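Long-range contact in designed protein (Trypanosoma brucei, PDB 6IEV), which is a designed protein with a thioredoxin-like fold, whose variants suggest that hydrophobicity of partially buried side chains matters for stability at high temperature: residues Thr35-Thr46 against Val92-Gly101. Residues are numbered along the deposited sequence; the frame is centred on the assembly and turned at random.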
ATOM      1  N   THR A  35       8.842  21.145   5.542  1.00 59.06           N
ATOM      2  CA  THR A  35       9.804  20.339   4.807  1.00 57.77           C
ATOM      3  C   THR A  35      11.159  20.249   5.488  1.00 64.38           C
ATOM      4  O   THR A  35      11.957  19.386   5.108  1.00 69.78           O
ATOM      5  CB  THR A  35       9.984  20.890   3.395  1.00 56.79           C
ATOM      6  OG1 THR A  35      10.492  22.227   3.459  1.00 49.73           O
ATOM      7  CG2 THR A  35       8.657  20.869   2.647  1.00 53.99           C
ATOM      8  N   ALA A  36      11.439  21.093   6.482  1.00 59.19           N
ATOM      9  CA  ALA A  36      12.730  21.015   7.157  1.00 61.88           C
ATOM     10  C   ALA A  36      12.898  19.722   7.946  1.00 66.54           C
ATOM     11  O   ALA A  36      14.017  19.414   8.370  1.00 72.68           O
ATOM     12  CB  ALA A  36      12.916  22.212   8.090  1.00 55.88           C
ATOM     13  N   SER A  37      11.815  18.976   8.157  1.00 53.16           N
ATOM     14  CA  SER A  37      11.876  17.672   8.796  1.00 62.55           C
ATOM     15  C   SER A  37      12.756  16.711   7.998  1.00 67.47           C
ATOM     16  O   SER A  37      13.003  16.890   6.799  1.00 62.65           O
ATOM     17  CB  SER A  37      10.474  17.069   8.916  1.00 62.36           C
ATOM     18  OG  SER A  37      10.531  15.666   8.801  1.00 69.90           O
ATOM     19  N   ASN A  38      13.222  15.667   8.680  1.00 67.81           N
ATOM     20  CA  ASN A  38      13.983  14.618   8.020  1.00 63.74           C
ATOM     21  C   ASN A  38      13.097  13.517   7.455  1.00 52.93           C
ATOM     22  O   ASN A  38      13.604  12.616   6.782  1.00 56.89           O
ATOM     23  CB  ASN A  38      15.006  14.022   8.986  1.00 73.43           C
ATOM     24  CG  ASN A  38      16.344  14.725   8.912  1.00 92.90           C
ATOM     25  OD1 ASN A  38      16.893  15.155   9.930  1.00100.34           O
ATOM     26  ND2 ASN A  38      16.873  14.859   7.695  1.00 99.35           N
ATOM     27  N   ARG A  39      11.785  13.601   7.650  1.00 52.44           N
ATOM     28  CA  ARG A  39      10.865  12.815   6.848  1.00 55.54           C
ATOM     29  C   ARG A  39      10.832  13.322   5.410  1.00 56.25           C
ATOM     30  O   ARG A  39      11.292  14.418   5.092  1.00 65.16           O
ATOM     31  CB  ARG A  39       9.460  12.858   7.443  1.00 56.74           C
ATOM     32  CG  ARG A  39       9.369  12.236   8.826  1.00 57.41           C
ATOM     33  CD  ARG A  39       8.182  12.771   9.624  1.00 60.06           C
ATOM     34  NE  ARG A  39       6.890  12.360   9.069  1.00 54.97           N
ATOM     35  CZ  ARG A  39       6.338  11.166   9.253  1.00 53.55           C
ATOM     36  NH1 ARG A  39       6.957  10.252   9.991  1.00 58.40           N
ATOM     37  NH2 ARG A  39       5.163  10.887   8.707  1.00 45.16           N
ATOM     38  N   ILE A  40      10.314  12.483   4.529  1.00 50.73           N
ATOM     39  CA  ILE A  40      10.133  12.835   3.130  1.00 40.13           C
ATOM     40  C   ILE A  40       8.797  13.551   2.991  1.00 52.07           C
ATOM     41  O   ILE A  40       7.760  13.063   3.463  1.00 53.42           O
ATOM     42  CB  ILE A  40      10.204  11.590   2.236  1.00 48.13           C
ATOM     43  CG1 ILE A  40      11.642  11.062   2.205  1.00 46.53           C
ATOM     44  CG2 ILE A  40       9.683  11.886   0.837  1.00 44.74           C
ATOM     45  CD1 ILE A  40      11.874  10.047   1.122  1.00 55.45           C
ATOM     46  N   SER A  41       8.830  14.731   2.382  1.00 39.27           N
ATOM     47  CA  SER A  41       7.644  15.519   2.099  1.00 42.64           C
ATOM     48  C   SER A  41       7.328  15.479   0.606  1.00 47.89           C
ATOM     49  O   SER A  41       8.225  15.622  -0.234  1.00 56.31           O
ATOM     50  CB  SER A  41       7.850  16.972   2.549  1.00 47.38           C
ATOM     51  OG  SER A  41       8.632  17.047   3.729  1.00 51.77           O
ATOM     52  N   VAL A  42       6.052  15.332   0.277  1.00 43.72           N
ATOM     53  CA  VAL A  42       5.582  15.418  -1.100  1.00 37.24           C
ATOM     54  C   VAL A  42       4.615  16.588  -1.207  1.00 40.76           C
ATOM     55  O   VAL A  42       3.602  16.627  -0.498  1.00 44.45           O
ATOM     56  CB  VAL A  42       4.880  14.128  -1.537  1.00 41.92           C
ATOM     57  CG1 VAL A  42       4.414  14.283  -2.977  1.00 42.57           C
ATOM     58  CG2 VAL A  42       5.791  12.904  -1.326  1.00 35.61           C
ATOM     59  N   ILE A  43       4.909  17.534  -2.093  1.00 39.34           N
ATOM     60  CA  ILE A  43       4.127  18.762  -2.213  1.00 40.73           C
ATOM     61  C   ILE A  43       3.566  18.839  -3.620  1.00 37.70           C
ATOM     62  O   ILE A  43       4.314  18.739  -4.597  1.00 46.87           O
ATOM     63  CB  ILE A  43       4.966  20.017  -1.914  1.00 38.41           C
ATOM     64  CG1 ILE A  43       5.807  19.807  -0.660  1.00 38.31           C
ATOM     65  CG2 ILE A  43       4.071  21.252  -1.795  1.00 34.88           C
ATOM     66  CD1 ILE A  43       7.173  20.461  -0.777  1.00 42.82           C
ATOM     67  N   VAL A  44       2.263  19.011  -3.724  1.00 36.01           N
ATOM     68  CA  VAL A  44       1.626  19.254  -5.005  1.00 36.11           C
ATOM     69  C   VAL A  44       1.322  20.750  -5.097  1.00 39.12           C
ATOM     70  O   VAL A  44       0.731  21.336  -4.179  1.00 37.84           O
ATOM     71  CB  VAL A  44       0.359  18.399  -5.185  1.00 38.38           C
ATOM     72  CG1 VAL A  44      -0.740  18.802  -4.228  1.00 34.31           C
ATOM     73  CG2 VAL A  44      -0.136  18.501  -6.607  1.00 38.91           C
ATOM     74  N   PHE A  45       1.785  21.373  -6.175  1.00 33.74           N
ATOM     75  CA  PHE A  45       1.486  22.770  -6.486  1.00 41.22           C
ATOM     76  C   PHE A  45       0.401  22.788  -7.550  1.00 42.21           C
ATOM     77  O   PHE A  45       0.649  22.363  -8.680  1.00 41.68           O
ATOM     78  CB  PHE A  45       2.733  23.491  -7.012  1.00 42.66           C
ATOM     79  CG  PHE A  45       3.817  23.665  -5.987  1.00 46.68           C
ATOM     80  CD1 PHE A  45       4.690  22.620  -5.691  1.00 47.43           C
ATOM     81  CD2 PHE A  45       3.963  24.873  -5.313  1.00 43.48           C
ATOM     82  CE1 PHE A  45       5.691  22.778  -4.736  1.00 48.27           C
ATOM     83  CE2 PHE A  45       4.951  25.043  -4.367  1.00 36.97           C
ATOM     84  CZ  PHE A  45       5.817  23.998  -4.069  1.00 47.77           C
ATOM     85  N   THR A  46      -0.768  23.340  -7.219  1.00 40.78           N
ATOM     86  CA  THR A  46      -1.933  23.276  -8.094  1.00 50.08           C
ATOM     87  C   THR A  46      -2.582  24.643  -8.235  1.00 55.94           C
ATOM     88  O   THR A  46      -2.181  25.622  -7.601  1.00 61.97           O
ATOM     89  CB  THR A  46      -3.005  22.304  -7.587  1.00 54.32           C
ATOM     90  OG1 THR A  46      -3.495  22.756  -6.317  1.00 63.15           O
ATOM     91  CG2 THR A  46      -2.449  20.923  -7.461  1.00 56.72           C
ATOM     92  N   VAL A  92       1.684  23.976 -13.574  1.00 67.35           N
ATOM     93  CA  VAL A  92       0.897  23.246 -12.589  1.00 62.98           C
ATOM     94  C   VAL A  92       0.074  22.204 -13.338  1.00 67.66           C
ATOM     95  O   VAL A  92      -0.234  22.395 -14.521  1.00 77.41           O
ATOM     96  CB  VAL A  92       0.004  24.185 -11.760  1.00 63.98           C
ATOM     97  CG1 VAL A  92       0.826  25.307 -11.129  1.00 59.61           C
ATOM     98  CG2 VAL A  92      -1.149  24.721 -12.599  1.00 63.15           C
ATOM     99  N   PRO A  93      -0.258  21.070 -12.716  1.00 65.22           N
ATOM    100  CA  PRO A  93       0.236  20.724 -11.382  1.00 61.51           C
ATOM    101  C   PRO A  93       1.660  20.209 -11.441  1.00 62.45           C
ATOM    102  O   PRO A  93       2.066  19.626 -12.444  1.00 72.75           O
ATOM    103  CB  PRO A  93      -0.731  19.635 -10.922  1.00 57.65           C
ATOM    104  CG  PRO A  93      -1.159  18.985 -12.184  1.00 59.79           C
ATOM    105  CD  PRO A  93      -1.246  20.095 -13.204  1.00 65.82           C
ATOM    106  N   THR A  94       2.420  20.460 -10.384  1.00 59.10           N
ATOM    107  CA  THR A  94       3.763  19.921 -10.232  1.00 55.25           C
ATOM    108  C   THR A  94       3.894  19.323  -8.843  1.00 51.12           C
ATOM    109  O   THR A  94       3.380  19.876  -7.868  1.00 51.36           O
ATOM    110  CB  THR A  94       4.848  20.994 -10.444  1.00 50.90           C
ATOM    111  OG1 THR A  94       4.774  21.478 -11.784  1.00 60.66           O
ATOM    112  CG2 THR A  94       6.242  20.419 -10.213  1.00 49.50           C
ATOM    113  N   PHE A  95       4.585  18.192  -8.767  1.00 48.21           N
ATOM    114  CA  PHE A  95       4.926  17.546  -7.518  1.00 40.39           C
ATOM    115  C   PHE A  95       6.398  17.762  -7.214  1.00 41.67           C
ATOM    116  O   PHE A  95       7.246  17.597  -8.089  1.00 49.45           O
ATOM    117  CB  PHE A  95       4.635  16.052  -7.604  1.00 45.13           C
ATOM    118  CG  PHE A  95       3.184  15.736  -7.799  1.00 43.84           C
ATOM    119  CD1 PHE A  95       2.350  15.594  -6.704  1.00 38.01           C
ATOM    120  CD2 PHE A  95       2.652  15.591  -9.075  1.00 41.71           C
ATOM    121  CE1 PHE A  95       1.011  15.304  -6.868  1.00 40.29           C
ATOM    122  CE2 PHE A  95       1.311  15.294  -9.252  1.00 34.98           C
ATOM    123  CZ  PHE A  95       0.488  15.158  -8.146  1.00 39.48           C
ATOM    124  N   VAL A  96       6.703  18.091  -5.964  1.00 39.13           N
ATOM    125  CA  VAL A  96       8.074  18.213  -5.484  1.00 33.93           C
ATOM    126  C   VAL A  96       8.261  17.247  -4.321  1.00 42.69           C
ATOM    127  O   VAL A  96       7.389  17.141  -3.448  1.00 42.11           O
ATOM    128  CB  VAL A  96       8.394  19.650  -5.041  1.00 47.81           C
ATOM    129  CG1 VAL A  96       9.777  19.710  -4.402  1.00 52.71           C
ATOM    130  CG2 VAL A  96       8.290  20.625  -6.239  1.00 45.34           C
ATOM    131  N   ILE A  97       9.372  16.523  -4.320  1.00 37.44           N
ATOM    132  CA  ILE A  97       9.711  15.626  -3.225  1.00 43.64           C
ATOM    133  C   ILE A  97      10.909  16.200  -2.490  1.00 48.57           C
ATOM    134  O   ILE A  97      11.951  16.453  -3.103  1.00 55.84           O
ATOM    135  CB  ILE A  97       9.990  14.201  -3.722  1.00 45.57           C
ATOM    136  CG1 ILE A  97       8.797  13.709  -4.535  1.00 45.47           C
ATOM    137  CG2 ILE A  97      10.251  13.272  -2.542  1.00 45.75           C
ATOM    138  CD1 ILE A  97       9.015  12.353  -5.168  1.00 50.76           C
ATOM    139  N   GLU A  98      10.775  16.375  -1.176  1.00 47.24           N
ATOM    140  CA  GLU A  98      11.808  17.005  -0.375  1.00 45.94           C
ATOM    141  C   GLU A  98      12.131  16.156   0.843  1.00 45.83           C
ATOM    142  O   GLU A  98      11.291  15.404   1.344  1.00 46.60           O
ATOM    143  CB  GLU A  98      11.382  18.398   0.082  1.00 50.89           C
ATOM    144  CG  GLU A  98      11.319  19.417  -1.052  1.00 71.45           C
ATOM    145  CD  GLU A  98      11.987  20.730  -0.698  1.00 79.06           C
ATOM    146  OE1 GLU A  98      12.749  21.257  -1.537  1.00 86.15           O
ATOM    147  OE2 GLU A  98      11.748  21.233   0.420  1.00 85.94           O
ATOM    148  N   LYS A  99      13.353  16.316   1.339  1.00 52.43           N
ATOM    149  CA  LYS A  99      13.764  15.724   2.603  1.00 52.60           C
ATOM    150  C   LYS A  99      14.813  16.634   3.216  1.00 53.80           C
ATOM    151  O   LYS A  99      15.748  17.043   2.525  1.00 62.05           O
ATOM    152  CB  LYS A  99      14.313  14.309   2.402  1.00 56.95           C
ATOM    153  CG  LYS A  99      14.874  13.662   3.650  1.00 63.19           C
ATOM    154  CD  LYS A  99      15.034  12.155   3.453  1.00 69.30           C
ATOM    155  CE  LYS A  99      16.258  11.622   4.201  1.00 75.70           C
ATOM    156  NZ  LYS A  99      16.113  11.717   5.682  1.00 78.99           N
ATOM    157  N   GLY A 100      14.616  17.004   4.475  1.00 52.10           N
ATOM    158  CA  GLY A 100      15.545  17.928   5.119  1.00 62.00           C
ATOM    159  C   GLY A 100      15.772  19.210   4.349  1.00 74.42           C
ATOM    160  O   GLY A 100      16.909  19.701   4.273  1.00 85.39           O
ATOM    161  N   GLY A 101      14.717  19.758   3.746  1.00 68.93           N
ATOM    162  CA  GLY A 101      14.819  21.001   3.009  1.00 69.66           C
ATOM    163  C   GLY A 101      15.501  20.905   1.661  1.00 70.92           C
ATOM    164  O   GLY A 101      15.592  21.918   0.959  1.00 78.08           O
TER
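S41 with E98, I43 with V96 and F45 with T94 each exchange a pair of backbone hydrogen bonds, joining 40-46 and 94-99 as antiparallel strands whose axes run at 159°. The straightest of the six is F45 N to T94 O, 2.8 Å. Beyond the strands the turns stay attached: G100 N gives to S37 O at 2.8 Å, and G101 N reaches T35 O from above the carbonyl plane.

Apolar packing occupies both faces. V44 CG2 lies over one face of the F95 ring, 3.4 Å from CE1, put there by a chi1 of 67° that sets this methyl anti to the backbone N. I40 CG2 meets I97 CG2 on the same side, which helices 53-66 and 112-123 cover. This is the centre of the thioredoxin fold, with 40-46 pairing along its other edge with parallel strand 70-76; P93, after a cis peptide bond, matches the cis-proline that leads into the strand equivalent to 94-99 in thioredoxins. On the other face F45 CE1 touches V96 CG2 at 3.7 Å, while T94 O sits at the F45 ring edge.

Among polar side chains, K99 bends so that NZ donates to N38 O, 2.9 Å, in the carbonyl plane. E98 OE2 lies beside T35 but bonds to Y87 OH.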